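Local structure of oxidoreductase YdhF (Escherichia coli, 1OG6) at residues M19-W22 and D26-M29; V49-I54 and A62-A67. The protein probably acts as an NADPH-dependent oxidoreductase of the aldo/keto reductase family, an alpha/beta barrel that binds the dinucleotide at one end. All coordinates share one frame; numbering follows the deposited sequence.

Interaction 1. Residues M19-W22 and D26-M29; sequences MGYW and DWNM. With NAP (NADP nicotinamide-adenine-dinucleotide phosphate), chain F.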
loop_
_atom_site.group_PDB
_atom_site.type_symbol
_atom_site.label_atom_id
_atom_site.label_comp_id
_atom_site.label_asym_id
_atom_site.label_seq_id
_atom_site.Cartn_x
_atom_site.Cartn_y
_atom_site.Cartn_z
ATOM N N MET C 19 -9.580 -29.153 6.111
ATOM C CA MET C 19 -8.646 -30.156 6.614
ATOM C C MET C 19 -7.397 -30.138 5.732
ATOM O O MET C 19 -7.482 -30.368 4.533
ATOM C CB MET C 19 -9.298 -31.533 6.580
ATOM C CG MET C 19 -9.127 -32.331 7.855
ATOM S SD MET C 19 -7.399 -32.563 8.273
ATOM C CE MET C 19 -7.488 -32.948 9.968
ATOM N N GLY C 20 -6.236 -29.868 6.318
ATOM C CA GLY C 20 -5.022 -29.798 5.523
ATOM C C GLY C 20 -4.128 -31.017 5.551
ATOM O O GLY C 20 -3.784 -31.527 6.618
ATOM N N TYR C 21 -3.733 -31.472 4.367
ATOM C CA TYR C 21 -2.875 -32.644 4.248
ATOM C C TYR C 21 -1.436 -32.325 3.842
ATOM O O TYR C 21 -0.938 -32.833 2.840
ATOM C CB TYR C 21 -3.490 -33.643 3.256
ATOM C CG TYR C 21 -4.788 -34.247 3.745
ATOM C CD1 TYR C 21 -6.007 -33.619 3.506
ATOM C CD2 TYR C 21 -4.788 -35.407 4.524
ATOM C CE1 TYR C 21 -7.191 -34.127 4.038
ATOM C CE2 TYR C 21 -5.967 -35.917 5.060
ATOM C CZ TYR C 21 -7.157 -35.271 4.816
ATOM O OH TYR C 21 -8.314 -35.747 5.376
ATOM N N TRP C 22 -0.768 -31.489 4.630
ATOM C CA TRP C 22 0.617 -31.120 4.349
ATOM C C TRP C 22 1.575 -32.099 5.022
ATOM O O TRP C 22 2.560 -32.530 4.425
ATOM C CB TRP C 22 0.893 -29.686 4.825
ATOM C CG TRP C 22 2.320 -29.225 4.637
ATOM C CD1 TRP C 22 3.177 -29.582 3.629
ATOM C CD2 TRP C 22 3.040 -28.285 5.456
ATOM N NE1 TRP C 22 4.380 -28.923 3.771
ATOM C CE2 TRP C 22 4.322 -28.122 4.881
ATOM C CE3 TRP C 22 2.724 -27.562 6.619
ATOM C CZ2 TRP C 22 5.287 -27.265 5.429
ATOM C CZ3 TRP C 22 3.688 -26.707 7.164
ATOM C CH2 TRP C 22 4.952 -26.569 6.566
ATOM N N ASP C 26 4.042 -37.531 7.118
ATOM C CA ASP C 26 4.482 -37.718 8.499
ATOM C C ASP C 26 3.528 -38.516 9.373
ATOM O O ASP C 26 3.951 -39.136 10.345
ATOM C CB ASP C 26 4.734 -36.357 9.145
ATOM C CG ASP C 26 5.842 -35.591 8.459
ATOM O OD1 ASP C 26 5.878 -34.352 8.587
ATOM O OD2 ASP C 26 6.683 -36.229 7.796
ATOM N N TRP C 27 2.245 -38.505 9.035
ATOM C CA TRP C 27 1.276 -39.238 9.830
ATOM C C TRP C 27 1.425 -40.734 9.601
ATOM O O TRP C 27 0.898 -41.540 10.370
ATOM C CB TRP C 27 -0.152 -38.801 9.491
ATOM C CG TRP C 27 -0.363 -37.316 9.521
ATOM C CD1 TRP C 27 0.411 -36.383 10.161
ATOM C CD2 TRP C 27 -1.412 -36.588 8.873
ATOM N NE1 TRP C 27 -0.089 -35.123 9.944
ATOM C CE2 TRP C 27 -1.209 -35.217 9.157
ATOM C CE3 TRP C 27 -2.507 -36.959 8.078
ATOM C CZ2 TRP C 27 -2.060 -34.216 8.672
ATOM C CZ3 TRP C 27 -3.352 -35.968 7.597
ATOM C CH2 TRP C 27 -3.123 -34.610 7.896
ATOM N N ASN C 28 2.149 -41.105 8.548
ATOM C CA ASN C 28 2.360 -42.514 8.231
ATOM C C ASN C 28 1.032 -43.265 8.295
ATOM O O ASN C 28 0.688 -43.838 9.331
ATOM C CB ASN C 28 3.346 -43.139 9.228
ATOM C CG ASN C 28 4.735 -42.520 9.154
ATOM O OD1 ASN C 28 5.579 -42.756 10.020
ATOM N ND2 ASN C 28 4.980 -41.731 8.114
ATOM N N MET C 29 0.283 -43.259 7.194
ATOM C CA MET C 29 -1.003 -43.950 7.154
ATOM C C MET C 29 -1.254 -44.724 5.868
ATOM O O MET C 29 -1.136 -44.177 4.769
ATOM C CB MET C 29 -2.151 -42.960 7.342
ATOM C CG MET C 29 -2.217 -42.316 8.696
ATOM S SD MET C 29 -3.724 -41.350 8.821
ATOM C CE MET C 29 -3.331 -39.998 7.744
HETATM P PA NAP F . -1.092 -25.644 12.304
HETATM O O1A NAP F . -0.378 -24.636 12.985
HETATM O O2A NAP F . -2.598 -25.794 12.267
HETATM O O5B NAP F . -0.567 -27.086 12.774
HETATM C C5B NAP F . -0.415 -27.306 14.192
HETATM C C4B NAP F . 0.702 -28.400 14.297
HETATM O O4B NAP F . 0.846 -28.566 15.761
HETATM C C3B NAP F . 0.292 -29.812 13.803
HETATM O O3B NAP F . 1.426 -30.312 13.104
HETATM C C2B NAP F . -0.005 -30.651 15.030
HETATM O O2B NAP F . 0.568 -31.955 14.984
HETATM C C1B NAP F . 0.584 -29.858 16.233
HETATM N N9A NAP F . -0.374 -29.815 17.326
HETATM C C8A NAP F . -1.741 -29.603 17.342
HETATM N N7A NAP F . -2.284 -29.637 18.545
HETATM C C5A NAP F . -1.196 -29.887 19.371
HETATM C C6A NAP F . -1.138 -30.033 20.769
HETATM N N6A NAP F . -2.166 -29.960 21.637
HETATM N N1A NAP F . 0.125 -30.285 21.334
HETATM N N3A NAP F . 1.244 -30.243 19.149
HETATM C C4A NAP F . -0.012 -29.997 18.616
HETATM O O3 NAP F . -0.676 -25.594 10.772
HETATM P PN NAP F . 0.407 -26.382 9.943
HETATM O O1N NAP F . 1.639 -25.748 9.460
HETATM O O2N NAP F . -0.177 -27.615 9.332
HETATM O O5D NAP F . -0.159 -25.527 8.685
HETATM C C5D NAP F . -1.599 -25.294 8.423
HETATM C C4D NAP F . -2.030 -25.871 7.084
HETATM O O4D NAP F . -1.975 -24.904 6.003
HETATM C C3D NAP F . -1.288 -27.153 6.560
HETATM O O3D NAP F . -1.993 -28.353 6.895
HETATM O O2D NAP F . -2.003 -27.727 4.243
HETATM C C1D NAP F . -1.370 -25.491 4.808
HETATM N N1N NAP F . -0.161 -24.671 4.422
HETATM C C2N NAP F . -0.228 -23.696 3.392
HETATM C C3N NAP F . 0.926 -22.988 3.056
HETATM C C7N NAP F . 0.849 -21.935 1.941
HETATM O O7N NAP F . 1.872 -21.354 1.684
HETATM N N7N NAP F . -0.267 -21.688 1.311
HETATM C C4N NAP F . 2.202 -23.232 3.740
HETATM C C5N NAP F . 2.230 -24.216 4.771
HETATM C C6N NAP F . 1.061 -24.950 5.130
HETATM P P2B NAP F . -0.154 -33.284 15.561
HETATM O O1X NAP F . -1.397 -33.987 15.027
HETATM O O2X NAP F . 0.864 -34.048 16.376
HETATM O O3X NAP F . 0.392 -33.807 14.251
#

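Interaction 2. Residues V49-I54 and A62-A67; sequences VDHADI and AAFGEA. With NAP (NADP nicotinamide-adenine-dinucleotide phosphate), chain F.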
loop_
_atom_site.group_PDB
_atom_site.type_symbol
_atom_site.label_atom_id
_atom_site.label_comp_id
_atom_site.label_asym_id
_atom_site.label_seq_id
_atom_site.Cartn_x
_atom_site.Cartn_y
_atom_site.Cartn_z
ATOM N N VAL C 49 -10.832 -30.235 1.782
ATOM C CA VAL C 49 -9.494 -30.720 2.080
ATOM C C VAL C 49 -8.478 -29.891 1.304
ATOM O O VAL C 49 -8.666 -29.596 0.122
ATOM C CB VAL C 49 -9.322 -32.215 1.736
ATOM C CG1 VAL C 49 -10.357 -33.039 2.483
ATOM C CG2 VAL C 49 -9.412 -32.420 0.241
ATOM N N ASP C 50 -7.407 -29.510 1.993
ATOM C CA ASP C 50 -6.351 -28.694 1.418
ATOM C C ASP C 50 -5.167 -29.536 0.957
ATOM O O ASP C 50 -4.726 -30.436 1.666
ATOM C CB ASP C 50 -5.883 -27.681 2.457
ATOM C CG ASP C 50 -4.982 -26.627 1.874
ATOM O OD1 ASP C 50 -5.462 -25.850 1.023
ATOM O OD2 ASP C 50 -3.797 -26.580 2.268
ATOM N N HIS C 51 -4.658 -29.226 -0.232
ATOM C CA HIS C 51 -3.524 -29.926 -0.819
ATOM C C HIS C 51 -2.672 -28.961 -1.607
ATOM O O HIS C 51 -3.020 -27.793 -1.744
ATOM C CB HIS C 51 -4.010 -31.008 -1.766
ATOM C CG HIS C 51 -4.338 -32.291 -1.088
ATOM N ND1 HIS C 51 -3.375 -33.085 -0.505
ATOM C CD2 HIS C 51 -5.520 -32.910 -0.877
ATOM C CE1 HIS C 51 -3.951 -34.139 0.038
ATOM N NE2 HIS C 51 -5.252 -34.057 -0.174
ATOM N N ALA C 52 -1.560 -29.453 -2.142
ATOM C CA ALA C 52 -0.689 -28.608 -2.947
ATOM C C ALA C 52 0.311 -29.359 -3.815
ATOM O O ALA C 52 0.622 -30.532 -3.599
ATOM C CB ALA C 52 0.042 -27.608 -2.064
ATOM N N ASP C 53 0.801 -28.635 -4.809
ATOM C CA ASP C 53 1.778 -29.099 -5.781
ATOM C C ASP C 53 2.930 -29.862 -5.114
ATOM O O ASP C 53 3.007 -31.087 -5.155
ATOM C CB ASP C 53 2.313 -27.853 -6.507
ATOM C CG ASP C 53 2.932 -28.156 -7.855
ATOM O OD1 ASP C 53 2.830 -29.308 -8.331
ATOM O OD2 ASP C 53 3.513 -27.222 -8.450
ATOM N N ILE C 54 3.805 -29.093 -4.482
ATOM C CA ILE C 54 5.012 -29.567 -3.812
ATOM C C ILE C 54 4.914 -30.403 -2.532
ATOM O O ILE C 54 5.911 -30.986 -2.113
ATOM C CB ILE C 54 5.874 -28.363 -3.484
ATOM C CG1 ILE C 54 5.169 -27.519 -2.417
ATOM C CG2 ILE C 54 6.071 -27.528 -4.736
ATOM C CD1 ILE C 54 5.864 -26.235 -2.078
ATOM N N ALA C 62 -0.572 -37.801 -4.374
ATOM C CA ALA C 62 -0.565 -39.183 -4.823
ATOM C C ALA C 62 -0.997 -40.131 -3.700
ATOM O O ALA C 62 -1.851 -40.996 -3.894
ATOM C CB ALA C 62 0.826 -39.542 -5.311
ATOM N N ALA C 63 -0.402 -39.961 -2.526
ATOM C CA ALA C 63 -0.723 -40.797 -1.385
ATOM C C ALA C 63 -2.210 -40.752 -1.075
ATOM O O ALA C 63 -2.805 -41.778 -0.748
ATOM C CB ALA C 63 0.067 -40.343 -0.181
ATOM N N PHE C 64 -2.795 -39.557 -1.175
ATOM C CA PHE C 64 -4.220 -39.318 -0.899
ATOM C C PHE C 64 -5.125 -39.905 -1.990
ATOM O O PHE C 64 -6.256 -40.319 -1.722
ATOM C CB PHE C 64 -4.463 -37.811 -0.789
ATOM C CG PHE C 64 -5.872 -37.430 -0.397
ATOM C CD1 PHE C 64 -6.302 -37.542 0.921
ATOM C CD2 PHE C 64 -6.741 -36.870 -1.332
ATOM C CE1 PHE C 64 -7.570 -37.093 1.300
ATOM C CE2 PHE C 64 -8.009 -36.421 -0.960
ATOM C CZ PHE C 64 -8.421 -36.531 0.358
ATOM N N GLY C 65 -4.620 -39.929 -3.218
ATOM C CA GLY C 65 -5.383 -40.470 -4.326
ATOM C C GLY C 65 -5.564 -41.971 -4.227
ATOM O O GLY C 65 -6.426 -42.538 -4.884
ATOM N N GLU C 66 -4.744 -42.618 -3.407
ATOM C CA GLU C 66 -4.837 -44.062 -3.226
ATOM C C GLU C 66 -6.017 -44.370 -2.320
ATOM O O GLU C 66 -6.609 -45.448 -2.392
ATOM C CB GLU C 66 -3.557 -44.604 -2.590
ATOM C CG GLU C 66 -2.279 -44.304 -3.376
ATOM C CD GLU C 66 -2.262 -44.935 -4.765
ATOM O OE1 GLU C 66 -2.389 -46.178 -4.862
ATOM O OE2 GLU C 66 -2.111 -44.183 -5.759
ATOM N N ALA C 67 -6.344 -43.403 -1.465
ATOM C CA ALA C 67 -7.451 -43.514 -0.524
ATOM C C ALA C 67 -8.778 -43.385 -1.260
ATOM O O ALA C 67 -9.706 -44.160 -1.022
ATOM C CB ALA C 67 -7.339 -42.435 0.531
HETATM P PA NAP F . -1.092 -25.644 12.304
HETATM O O1A NAP F . -0.378 -24.636 12.985
HETATM O O2A NAP F . -2.598 -25.794 12.267
HETATM O O5B NAP F . -0.567 -27.086 12.774
HETATM C C5B NAP F . -0.415 -27.306 14.192
HETATM C C4B NAP F . 0.702 -28.400 14.297
HETATM O O4B NAP F . 0.846 -28.566 15.761
HETATM C C3B NAP F . 0.292 -29.812 13.803
HETATM O O3B NAP F . 1.426 -30.312 13.104
HETATM C C2B NAP F . -0.005 -30.651 15.030
HETATM O O2B NAP F . 0.568 -31.955 14.984
HETATM C C1B NAP F . 0.584 -29.858 16.233
HETATM N N9A NAP F . -0.374 -29.815 17.326
HETATM C C8A NAP F . -1.741 -29.603 17.342
HETATM N N7A NAP F . -2.284 -29.637 18.545
HETATM C C5A NAP F . -1.196 -29.887 19.371
HETATM C C6A NAP F . -1.138 -30.033 20.769
HETATM N N6A NAP F . -2.166 -29.960 21.637
HETATM N N1A NAP F . 0.125 -30.285 21.334
HETATM N N3A NAP F . 1.244 -30.243 19.149
HETATM C C4A NAP F . -0.012 -29.997 18.616
HETATM O O3 NAP F . -0.676 -25.594 10.772
HETATM P PN NAP F . 0.407 -26.382 9.943
HETATM O O1N NAP F . 1.639 -25.748 9.460
HETATM O O2N NAP F . -0.177 -27.615 9.332
HETATM O O5D NAP F . -0.159 -25.527 8.685
HETATM C C5D NAP F . -1.599 -25.294 8.423
HETATM C C4D NAP F . -2.030 -25.871 7.084
HETATM O O4D NAP F . -1.975 -24.904 6.003
HETATM C C3D NAP F . -1.288 -27.153 6.560
HETATM O O3D NAP F . -1.993 -28.353 6.895
HETATM O O2D NAP F . -2.003 -27.727 4.243
HETATM C C1D NAP F . -1.370 -25.491 4.808
HETATM N N1N NAP F . -0.161 -24.671 4.422
HETATM C C2N NAP F . -0.228 -23.696 3.392
HETATM C C3N NAP F . 0.926 -22.988 3.056
HETATM C C7N NAP F . 0.849 -21.935 1.941
HETATM O O7N NAP F . 1.872 -21.354 1.684
HETATM N N7N NAP F . -0.267 -21.688 1.311
HETATM C C4N NAP F . 2.202 -23.232 3.740
HETATM C C5N NAP F . 2.230 -24.216 4.771
HETATM C C6N NAP F . 1.061 -24.950 5.130
HETATM P P2B NAP F . -0.154 -33.284 15.561
HETATM O O1X NAP F . -1.397 -33.987 15.027
HETATM O O2X NAP F . 0.864 -34.048 16.376
HETATM O O3X NAP F . 0.392 -33.807 14.251
#

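Interaction 1. Residues M19-W22 and D26-M29
At the rim of the NADP pocket, where the first long strand of the barrel ends, Gly-20 and Tyr-21 are met by the indole of Trp-27. The six-membered half of that indole does the touching. Its CH2 lies 3.4 Å from Gly-20 O, the carbonyl arriving at the edge of the indole near its plane, and CZ3 lies 3.4 Å from Tyr-21 CD2. The phenol and the indole cross at about a right angle as side chains, while their ring planes meet obliquely, at 57°, with CE2 of Tyr-21 also in the plane of the indole at its edge. No hydrogen bond spans the contact, which is van der Waals: a carbonyl oxygen and two aromatic rings brought together over a three-residue connection. Trp-27 reaches back because its CG stands beside its own backbone N and anti to the carbonyl carbon (chi1 -51°), which swings the indole off helix 24-27 toward the strand end.

The setting is the loop after strand 13-20 in an alpha/beta barrel of the TIM type, the end at which aldo/keto reductases hold their cofactor. Gly-20, lacking a side chain, lets the ribose hydroxyl O3D of NADP come 3.6 Å from its CA. Trp-22 leaves the backbone pointing away from 26-29: with CG anti to the backbone N (chi1 177°), its ring reaches the nicotinamide, whose C6N sits over one face, offset toward the rim, 3.4 Å from CE3. The phosphate oxygen O1N of NADP lies in the plane of the same ring, at its edge by CZ3. Trp-22 also meets the ring of Tyr-55, the proton donor inferred from relatives, and Trp-27 approaches Gly-264, whose backbone N is hydrogen-bonded to the cofactor.

Interaction 2. Residues V49-I54 and A62-A67
An apolar and aromatic contact between the end of a barrel strand, with the loop residue that follows it, and the helix packed outside joins Val-49 and His-51 to Phe-64. Helix 60-69 presents Phe-64 with CG anti to the backbone N (chi1 -175°), and the phenyl ring comes to rest where strand 48-50 passes into its loop. His-51 NE2 stands over one face of that ring, offset toward the rim, 3.4 Å from both CG and CD2 of Phe-64, while CD1 of Phe-64 lies in the plane of the imidazole at its edge. The two rings are inclined at 54° with centroids 4.6 Å apart, an oblique pairing that involves no hydrogen bond. Val-49 adds a methyl, CG2, 4.2 Å from Phe-64 CZ.

This is the strand-to-helix layer of a beta-alpha-beta crossover, in which helix 60-69 follows strand 48-50 and leads to the parallel strand 79-87. Between the two outward-facing residues, Asp-50 points to the inside of the barrel, where its OD2 accepts a 2.9 Å hydrogen bond from O2D of NADP and forms a salt bridge with Lys-83, a pairing consistent with the active-site aspartate and lysine of aldo/keto reductases. Replacing Phe-64 by an alanine would probably open a gap beside Val-49 and leave the imidazole of His-51 freer to turn, with no aromatic face under NE2. The same phenyl also packs on Leu-34 and Ile-38 of helix 31-42, filling the space between two neighbouring helices of the outer layer.

Interactions 1 and 2 show how neighbouring strands of one barrel serve pocket and outer layer together. Strands 13-20 and 48-50 run parallel, joined by probable hydrogen bonds from Asp-50 N to Met-19 O (2.7 Å) and from Tyr-21 N to Asp-50 O (3.1 Å). Tyr-21 links the two contacts: its ring, nearly parallel to that of His-51, also meets Phe-64 and packs on Val-49. Both contacts are largely buried, but interaction 1 draws in a partly exposed tryptophan at the strand's end, whereas the touching residues of interaction 2 are all buried, between the strand layer and the outer helices. Toward NADP, 19-22 offers a glycine and an aromatic face; 49-54 offers a carboxylate.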